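Putative dehydrogenase (Pseudomonas fluorescens, PDB 6UUG) acts as the methanesulfinate monooxygenase MsuC, the oxygenase of a two-component flavin-dependent system in bacterial sulfur assimilation. Local coordinates at residues R375-R378 with H379-L383; R272-L276 with S277-V281; S359-F362 with E363-A367; S286-E289 with V290-P294. One frame throughout, in Å; residues are numbered along the deposited sequence.

Overall arrangement
All four contacts are local and lie in the C-terminal helical region that matches the acyl-CoA dehydrogenase family, on one side of the chain's centre. Along the chain the order is 2, 4, 3, 1: interaction 2 ends helix 247-277, interaction 4 shapes the loop before helix 294-327, interaction 3 covers helix 362-365 after helix 333-360, and interaction 1 starts helix 378-386. In space they run 1-3-2-4: interaction 3 touches interaction 1 (centres 13 Å apart) through Phe362 and Leu376, and interaction 2 (10 Å) through threonine hydroxyls. Interaction 4 meets interaction 2 at Val290, its centre 27 Å from that of interaction 1. Turns and helix ends thus fasten neighbouring helices, all four beside other subunits of the tetramer.

Interaction 1. Residues R375-R378 with H379-L383; sequences RLDR and HWRNL
Asp377 OD2 receives the NE-H of Arg381 in a nearly straight salt bridge of 2.8 Å (167° at the hydrogen). The oxygen lies in the guanidinium plane, whereas NE approaches from well above the carboxylate, the two planes being 63° apart. Asp377 OD1 accepts a hydrogen bond from water 2, which in turn accepts a weak bond from Arg381 NH2. Arg381 NH1 reaches the carbonyl of Ile211, and its NH2 shares Asp51 of helix 32-53 with Arg375, so the two guanidiniums gather round one anion. This is the entry to helix 378-386: a type I turn from Arg375 to Arg378 runs into the first helical turn, where Arg381 N bonds Asp377 O at 2.9 Å and Asn382 N bonds Arg378 O at 2.8 Å. CG of Arg378 sits between its backbone N and carbonyl carbon (chi1 74°), and the extended chain runs alongside His379. The His379 ring places NE2 over one guanidinium face, 3.6 Å from Arg378 NH2, and both groups bind Glu270 of helix 247-277. Arg378 NH1 and N reach Arg375 O from opposite faces of its carbonyl plane. Trp380 points its indole elsewhere, stacking on Trp380 of the second subunit.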
# COMPACT_ATOMS: atom_id res chain seq x y z
N ARG A 375 -16.05 21.19 6.94
CA ARG A 375 -16.29 20.26 5.83
C ARG A 375 -14.99 19.91 5.10
O ARG A 375 -14.90 19.92 3.87
CB ARG A 375 -17.33 20.82 4.86
CG ARG A 375 -18.64 21.19 5.56
CD ARG A 375 -19.66 21.80 4.63
NE ARG A 375 -20.27 20.78 3.77
CZ ARG A 375 -21.25 19.98 4.15
NH1 ARG A 375 -21.75 20.07 5.38
NH2 ARG A 375 -21.73 19.08 3.30
N LEU A 376 -13.96 19.59 5.89
CA LEU A 376 -12.67 19.23 5.32
C LEU A 376 -12.74 17.93 4.53
O LEU A 376 -11.89 17.69 3.66
CB LEU A 376 -11.63 19.14 6.44
CG LEU A 376 -10.15 18.96 6.10
CD1 LEU A 376 -9.64 20.05 5.17
CD2 LEU A 376 -9.36 18.92 7.40
N ASP A 377 -13.76 17.10 4.78
CA ASP A 377 -13.99 15.88 4.01
C ASP A 377 -14.55 16.14 2.62
O ASP A 377 -14.67 15.19 1.84
CB ASP A 377 -14.98 14.96 4.75
CG ASP A 377 -16.36 15.58 4.89
OD1 ASP A 377 -16.44 16.78 5.21
OD2 ASP A 377 -17.39 14.87 4.68
N ARG A 378 -14.91 17.39 2.28
CA ARG A 378 -15.50 17.64 0.97
C ARG A 378 -14.53 17.30 -0.16
O ARG A 378 -14.97 16.81 -1.21
CB ARG A 378 -15.98 19.10 0.87
CG ARG A 378 -14.89 20.17 0.71
CD ARG A 378 -15.45 21.59 0.91
NE ARG A 378 -14.42 22.61 0.68
CZ ARG A 378 -13.46 22.90 1.55
NH1 ARG A 378 -13.40 22.25 2.71
NH2 ARG A 378 -12.56 23.83 1.27
N HIS A 379 -13.23 17.52 0.04
CA HIS A 379 -12.27 17.14 -0.99
C HIS A 379 -12.32 15.64 -1.24
O HIS A 379 -12.43 15.20 -2.39
CB HIS A 379 -10.85 17.55 -0.59
CG HIS A 379 -10.73 18.99 -0.18
ND1 HIS A 379 -10.86 20.03 -1.07
CD2 HIS A 379 -10.46 19.55 1.02
CE1 HIS A 379 -10.69 21.17 -0.43
NE2 HIS A 379 -10.45 20.91 0.84
N TRP A 380 -12.25 14.83 -0.18
CA TRP A 380 -12.34 13.38 -0.36
C TRP A 380 -13.67 13.01 -1.03
O TRP A 380 -13.69 12.20 -1.97
CB TRP A 380 -12.19 12.65 0.99
CG TRP A 380 -12.12 11.13 0.84
CD1 TRP A 380 -11.00 10.36 0.68
CD2 TRP A 380 -13.24 10.22 0.83
NE1 TRP A 380 -11.36 9.02 0.56
CE2 TRP A 380 -12.72 8.92 0.65
CE3 TRP A 380 -14.62 10.39 0.96
CZ2 TRP A 380 -13.54 7.78 0.62
CZ3 TRP A 380 -15.44 9.24 0.93
CH2 TRP A 380 -14.89 7.96 0.73
N ARG A 381 -14.79 13.57 -0.56
CA ARG A 381 -16.09 13.19 -1.14
C ARG A 381 -16.17 13.54 -2.61
O ARG A 381 -16.72 12.77 -3.42
CB ARG A 381 -17.24 13.87 -0.39
CG ARG A 381 -17.54 13.28 0.95
CD ARG A 381 -18.81 13.90 1.51
NE ARG A 381 -18.57 15.21 2.11
CZ ARG A 381 -18.91 16.38 1.58
NH1 ARG A 381 -19.51 16.46 0.39
NH2 ARG A 381 -18.66 17.50 2.24
N ASN A 382 -15.69 14.72 -2.98
CA ASN A 382 -15.72 15.14 -4.37
C ASN A 382 -14.87 14.21 -5.23
O ASN A 382 -15.29 13.78 -6.31
CB ASN A 382 -15.21 16.58 -4.49
CG ASN A 382 -16.20 17.59 -3.93
OD1 ASN A 382 -17.39 17.30 -3.81
ND2 ASN A 382 -15.71 18.79 -3.60
N LEU A 383 -13.66 13.91 -4.78
CA LEU A 383 -12.79 13.06 -5.57
C LEU A 383 -13.29 11.62 -5.57
O LEU A 383 -13.23 10.94 -6.59
CB LEU A 383 -11.36 13.14 -5.04
CG LEU A 383 -10.25 12.54 -5.88
CD1 LEU A 383 -10.27 13.11 -7.29
CD2 LEU A 383 -8.91 12.84 -5.20
O HOH W 1 -10.77 15.51 2.25
O HOH W 2 -19.03 17.60 5.30

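Interaction 2. Residues R272-L276 with S277-V281; sequences RQYTL and SETRV
Tyr274 O accepts three backbone N-H groups where helix 247-277 runs out. Glu278 N gives the shortest bond, 2.8 Å to Tyr274 O, only slightly tilted from the carbonyl plane. Thr279 N follows at 3.2 Å from the same oxygen, while Ser277 N comes from high above the plane. One residue earlier, Gln273 O receives a short bond of 2.7 Å from Ser277 OG, beside a weak one from Ser277 N.

The side chains of Glu278 and Thr279 meet the Tyr274 ring. CB of Glu278 stands over the middle of one face in a CH-pi contact, 3.7 Å from the ring centroid and 14° off the normal, and its chain then bends at chi2, with CG passing over the CE2 side. Thr279 OG1 lies at the ring edge, 3.3 Å from Tyr274 CD1. The ring gets there because CG of Tyr274 is anti to the backbone N (chi1 -162°), swinging it toward the departing chain.

Further out, water 3 donates to both Thr275 O and Thr279 O, bridging the last turn to the loop. Thr279 OG1 bonds Thr365 O, and Thr275 OG1 bonds Tyr300 OH and Val364 O, tying the helix end to helices 362-365 and 294-327. Leu276 packs on Leu404 of the third subunit. The carbonyls of the last turn thus gain donors beyond the helical pattern, Thr279 N on Tyr274 O, a serine hydroxyl on Gln273 O and water on Thr275 O, while the aromatic face takes a methylene rather than a charge.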
# COMPACT_ATOMS: atom_id res chain seq x y z
N ARG A 272 -2.26 21.99 5.28
CA ARG A 272 -1.11 22.79 5.68
C ARG A 272 -1.53 23.91 6.62
O ARG A 272 -0.95 24.09 7.70
CB ARG A 272 -0.44 23.42 4.45
CG ARG A 272 0.70 22.66 3.83
CD ARG A 272 1.44 23.60 2.86
NE ARG A 272 2.41 24.45 3.54
CZ ARG A 272 2.33 25.77 3.66
NH1 ARG A 272 1.32 26.44 3.10
NH2 ARG A 272 3.28 26.44 4.31
N GLN A 273 -2.51 24.71 6.21
CA GLN A 273 -2.92 25.84 7.03
C GLN A 273 -3.41 25.35 8.38
O GLN A 273 -3.09 25.94 9.42
CB GLN A 273 -4.00 26.66 6.32
CG GLN A 273 -3.54 27.34 5.04
CD GLN A 273 -2.42 28.33 5.29
OE1 GLN A 273 -2.40 29.00 6.32
NE2 GLN A 273 -1.47 28.41 4.36
N TYR A 274 -4.16 24.24 8.40
CA TYR A 274 -4.71 23.75 9.66
C TYR A 274 -3.62 23.20 10.56
O TYR A 274 -3.59 23.49 11.76
CB TYR A 274 -5.79 22.69 9.38
CG TYR A 274 -6.69 22.45 10.56
CD1 TYR A 274 -6.31 21.58 11.57
CD2 TYR A 274 -7.90 23.12 10.68
CE1 TYR A 274 -7.12 21.36 12.67
CE2 TYR A 274 -8.73 22.90 11.79
CZ TYR A 274 -8.33 22.02 12.77
OH TYR A 274 -9.12 21.79 13.88
N THR A 275 -2.69 22.41 9.99
CA THR A 275 -1.57 21.87 10.77
C THR A 275 -0.79 22.98 11.45
O THR A 275 -0.42 22.86 12.63
CB THR A 275 -0.65 21.05 9.86
OG1 THR A 275 -1.39 19.91 9.36
CG2 THR A 275 0.57 20.54 10.63
N LEU A 276 -0.53 24.07 10.72
CA LEU A 276 0.29 25.16 11.23
C LEU A 276 -0.47 26.10 12.16
O LEU A 276 0.17 26.82 12.94
CB LEU A 276 0.87 25.96 10.07
CG LEU A 276 1.80 25.16 9.15
CD1 LEU A 276 2.22 26.00 7.94
CD2 LEU A 276 3.01 24.68 9.94
N SER A 277 -1.80 26.12 12.11
CA SER A 277 -2.62 27.10 12.81
C SER A 277 -3.37 26.55 14.01
O SER A 277 -3.51 27.25 15.01
CB SER A 277 -3.63 27.74 11.85
OG SER A 277 -2.99 28.32 10.73
N GLU A 278 -3.87 25.31 13.92
CA GLU A 278 -4.86 24.82 14.88
C GLU A 278 -4.48 23.50 15.54
O GLU A 278 -4.91 23.22 16.67
CB GLU A 278 -6.22 24.68 14.19
CG GLU A 278 -6.72 25.94 13.51
CD GLU A 278 -7.20 26.99 14.51
OE1 GLU A 278 -7.57 26.61 15.65
OE2 GLU A 278 -7.21 28.19 14.16
N THR A 279 -3.72 22.65 14.85
CA THR A 279 -3.43 21.31 15.36
C THR A 279 -2.53 21.39 16.58
O THR A 279 -1.55 22.15 16.61
CB THR A 279 -2.79 20.46 14.26
OG1 THR A 279 -3.66 20.42 13.11
CG2 THR A 279 -2.54 19.03 14.74
N ARG A 280 -2.86 20.61 17.61
CA ARG A 280 -2.05 20.50 18.81
C ARG A 280 -1.22 19.22 18.75
O ARG A 280 -1.66 18.19 18.23
CB ARG A 280 -2.92 20.51 20.07
CG ARG A 280 -3.90 21.67 20.13
CD ARG A 280 -4.86 21.52 21.30
NE ARG A 280 -5.84 22.61 21.35
CZ ARG A 280 -6.88 22.65 22.18
NH1 ARG A 280 -7.08 21.66 23.05
NH2 ARG A 280 -7.72 23.68 22.15
N VAL A 281 0.00 19.30 19.28
CA VAL A 281 0.89 18.14 19.29
C VAL A 281 0.33 17.09 20.24
O VAL A 281 -0.28 17.42 21.27
CB VAL A 281 2.32 18.56 19.65
CG1 VAL A 281 2.55 18.53 21.16
CG2 VAL A 281 3.35 17.71 18.92
O HOH W 3 -0.49 24.08 15.05

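Interaction 3. Residues S359-F362 with E363-A367; sequences SRLF and EVTGA
The short helix 362-365 closes where the backbone turns out of it at Gly366, whose N-H bonds Phe362 O at 2.9 Å. Gly366 has positive phi, and a beta carbon at its backbone angles would collide with the preceding carbonyl oxygen. Leu361 O accepts two backbone bonds: Val364 N at 3.0 Å from above the carbonyl plane, and Thr365 N at 3.1 Å within it. Glu363 N bonds Arg360 O, so the chain continues in tight turns after helix 333-360, within the helical C-terminal region of the acyl-CoA dehydrogenase fold. With OG1 held between the backbone N and carbonyl carbon (chi1 60°), Thr365 sets this hydroxyl 3.4 Å from Phe362 CA, while its CG2 lies 4.1 Å from Leu361 CD1. The hydroxyl is hydrogen-bonded to Ser369 OG. A valine in place of Thr365 would probably cost Ser369 this partner and weaken the tie between the helix and the loop that follows. Val364 brings CG2 to 3.2 Å from Leu361 O. Glu363 OE1 lies 3.9 Å from Arg360 CG; the Arg360 guanidinium itself is engaged by Glu302 and Glu356. Phe362 also packs on Arg384 of the second subunit.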
# COMPACT_ATOMS: atom_id res chain seq x y z
N SER A 359 -7.62 11.52 2.10
CA SER A 359 -7.93 10.74 3.30
C SER A 359 -6.88 10.91 4.39
O SER A 359 -7.21 11.12 5.56
CB SER A 359 -8.06 9.26 2.94
OG SER A 359 -8.23 8.47 4.13
N ARG A 360 -5.61 10.77 4.01
CA ARG A 360 -4.57 10.71 5.02
C ARG A 360 -4.22 12.07 5.59
O ARG A 360 -3.57 12.12 6.64
CB ARG A 360 -3.32 10.03 4.47
CG ARG A 360 -2.72 9.05 5.47
CD ARG A 360 -1.25 8.89 5.29
NE ARG A 360 -0.89 8.65 3.90
CZ ARG A 360 0.31 8.94 3.40
NH1 ARG A 360 1.23 9.47 4.19
NH2 ARG A 360 0.58 8.71 2.12
N LEU A 361 -4.67 13.17 4.96
CA LEU A 361 -4.42 14.48 5.54
C LEU A 361 -5.04 14.60 6.93
O LEU A 361 -4.55 15.39 7.75
CB LEU A 361 -4.93 15.61 4.63
CG LEU A 361 -6.44 15.78 4.44
CD1 LEU A 361 -7.08 16.62 5.57
CD2 LEU A 361 -6.73 16.43 3.08
N PHE A 362 -6.09 13.83 7.23
CA PHE A 362 -6.67 13.95 8.55
C PHE A 362 -5.73 13.50 9.65
O PHE A 362 -5.89 13.94 10.79
CB PHE A 362 -8.00 13.17 8.62
CG PHE A 362 -9.15 13.87 7.92
CD1 PHE A 362 -9.92 14.80 8.60
CD2 PHE A 362 -9.43 13.60 6.58
CE1 PHE A 362 -10.99 15.45 7.96
CE2 PHE A 362 -10.50 14.25 5.93
CZ PHE A 362 -11.28 15.18 6.62
N GLU A 363 -4.74 12.66 9.33
CA GLU A 363 -3.77 12.26 10.35
C GLU A 363 -2.80 13.37 10.75
O GLU A 363 -2.14 13.25 11.78
CB GLU A 363 -2.96 11.05 9.89
CG GLU A 363 -3.77 9.78 9.76
CD GLU A 363 -2.90 8.54 9.70
OE1 GLU A 363 -3.29 7.59 9.00
OE2 GLU A 363 -1.83 8.52 10.35
N VAL A 364 -2.68 14.43 9.95
CA VAL A 364 -1.85 15.57 10.33
C VAL A 364 -2.66 16.80 10.67
O VAL A 364 -2.06 17.79 11.14
CB VAL A 364 -0.81 15.92 9.24
CG1 VAL A 364 0.11 14.72 8.97
CG2 VAL A 364 -1.50 16.40 7.98
N THR A 365 -3.97 16.80 10.46
CA THR A 365 -4.80 17.90 10.94
C THR A 365 -5.44 17.57 12.29
O THR A 365 -5.54 18.44 13.15
CB THR A 365 -5.88 18.28 9.91
OG1 THR A 365 -6.73 17.16 9.63
CG2 THR A 365 -5.23 18.73 8.62
N GLY A 366 -5.85 16.32 12.51
CA GLY A 366 -6.19 15.86 13.85
C GLY A 366 -7.69 15.85 14.15
O GLY A 366 -8.54 16.18 13.31
N ALA A 367 -7.99 15.51 15.41
CA ALA A 367 -9.35 15.17 15.80
C ALA A 367 -10.30 16.36 15.73
O ALA A 367 -11.51 16.17 15.53
CB ALA A 367 -9.36 14.58 17.21

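Interaction 4. Residues S286-E289 with V290-P294; sequences SVRE and VREDP
Glu292 meets the 286-289 segment from base to carboxylate. Its CB rests 3.8 Å from Glu289 O. Beyond CG the extended chain carries CD to 3.5 Å from Arg288 NH2. OE1 carries the salt bridge, 2.7 Å from Arg288 NH2, with OE2 farther off. OE1 sits over a face of the Arg288 guanidinium, whose plane is turned 43° from the carboxylate; Arg288 reaches back by bending at chi2 and chi3. The base is fixed by Glu292 N, which bonds Glu289 O at 3.1 Å, one bond of the 3-10 turn 290-292 in the loop joining helices 247-277 and 294-327. Glu289 and Arg291 run alongside each other, with Glu289 OE1 3.4 Å from Arg291 CD; OE2 and NH2 make a long, purely electrostatic salt bridge, no N-H aimed at the oxygen. Val287 covers the end of the turn with both methyls, CG1 being 3.7 Å from Glu292 O and CG2 3.7 Å from Asp293 CA. An alanine here would lack both methyls and would probably open a gap beside the Glu292-Asp293 peptide. Asp293 is the N-cap of helix 294-327: OD1 accepts from Val296 N, and OD2 bonds Ser285 OG and Tyr394 OH of the second subunit.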
# COMPACT_ATOMS: atom_id res chain seq x y z
N SER A 286 7.59 13.85 21.12
CA SER A 286 8.87 14.29 21.66
C SER A 286 9.11 15.78 21.47
O SER A 286 10.01 16.34 22.11
CB SER A 286 10.01 13.51 21.00
OG SER A 286 10.04 13.73 19.59
N VAL A 287 8.33 16.44 20.62
CA VAL A 287 8.55 17.83 20.26
C VAL A 287 7.43 18.68 20.85
O VAL A 287 6.39 18.18 21.29
CB VAL A 287 8.65 18.02 18.74
CG1 VAL A 287 9.78 17.17 18.18
CG2 VAL A 287 7.34 17.66 18.08
N ARG A 288 7.66 19.99 20.86
CA ARG A 288 6.70 20.95 21.39
C ARG A 288 5.77 21.52 20.33
O ARG A 288 4.65 21.94 20.67
CB ARG A 288 7.43 22.10 22.10
CG ARG A 288 8.59 22.67 21.29
CD ARG A 288 9.92 22.07 21.72
NE ARG A 288 10.72 21.64 20.58
CZ ARG A 288 11.55 22.42 19.90
NH1 ARG A 288 11.70 23.70 20.25
NH2 ARG A 288 12.24 21.94 18.88
N GLU A 289 6.20 21.54 19.07
CA GLU A 289 5.39 22.07 17.98
C GLU A 289 5.07 20.97 16.98
O GLU A 289 5.93 20.13 16.66
CB GLU A 289 6.11 23.23 17.29
CG GLU A 289 5.83 24.58 17.93
CD GLU A 289 6.18 25.74 17.02
OE1 GLU A 289 7.26 25.70 16.40
OE2 GLU A 289 5.35 26.68 16.91
N VAL A 290 3.83 20.98 16.49
CA VAL A 290 3.38 19.97 15.54
C VAL A 290 4.28 19.96 14.31
O VAL A 290 4.59 18.90 13.75
CB VAL A 290 1.91 20.21 15.14
CG1 VAL A 290 1.42 19.10 14.22
CG2 VAL A 290 1.04 20.28 16.35
N ARG A 291 4.73 21.14 13.88
CA ARG A 291 5.48 21.26 12.63
C ARG A 291 6.88 20.68 12.71
O ARG A 291 7.58 20.68 11.70
CB ARG A 291 5.54 22.72 12.19
CG ARG A 291 6.54 23.58 12.96
CD ARG A 291 5.87 24.85 13.47
NE ARG A 291 5.72 25.90 12.47
CZ ARG A 291 4.74 26.81 12.47
NH1 ARG A 291 4.70 27.74 11.53
NH2 ARG A 291 3.80 26.78 13.41
N GLU A 292 7.30 20.19 13.88
CA GLU A 292 8.55 19.46 14.02
C GLU A 292 8.35 17.98 14.34
O GLU A 292 9.34 17.26 14.52
CB GLU A 292 9.41 20.12 15.11
CG GLU A 292 9.95 21.48 14.68
CD GLU A 292 10.58 22.26 15.81
OE1 GLU A 292 10.35 21.91 16.99
OE2 GLU A 292 11.32 23.22 15.52
N ASP A 293 7.11 17.51 14.42
CA ASP A 293 6.85 16.13 14.79
C ASP A 293 7.31 15.20 13.66
O ASP A 293 6.99 15.46 12.50
CB ASP A 293 5.35 15.94 15.08
CG ASP A 293 5.00 14.53 15.47
OD1 ASP A 293 4.93 13.66 14.58
OD2 ASP A 293 4.82 14.26 16.68
N PRO A 294 8.08 14.16 13.96
CA PRO A 294 8.70 13.37 12.87
C PRO A 294 7.67 12.61 12.05
O PRO A 294 7.87 12.39 10.85
CB PRO A 294 9.65 12.43 13.61
CG PRO A 294 9.03 12.28 14.98
CD PRO A 294 8.44 13.63 15.29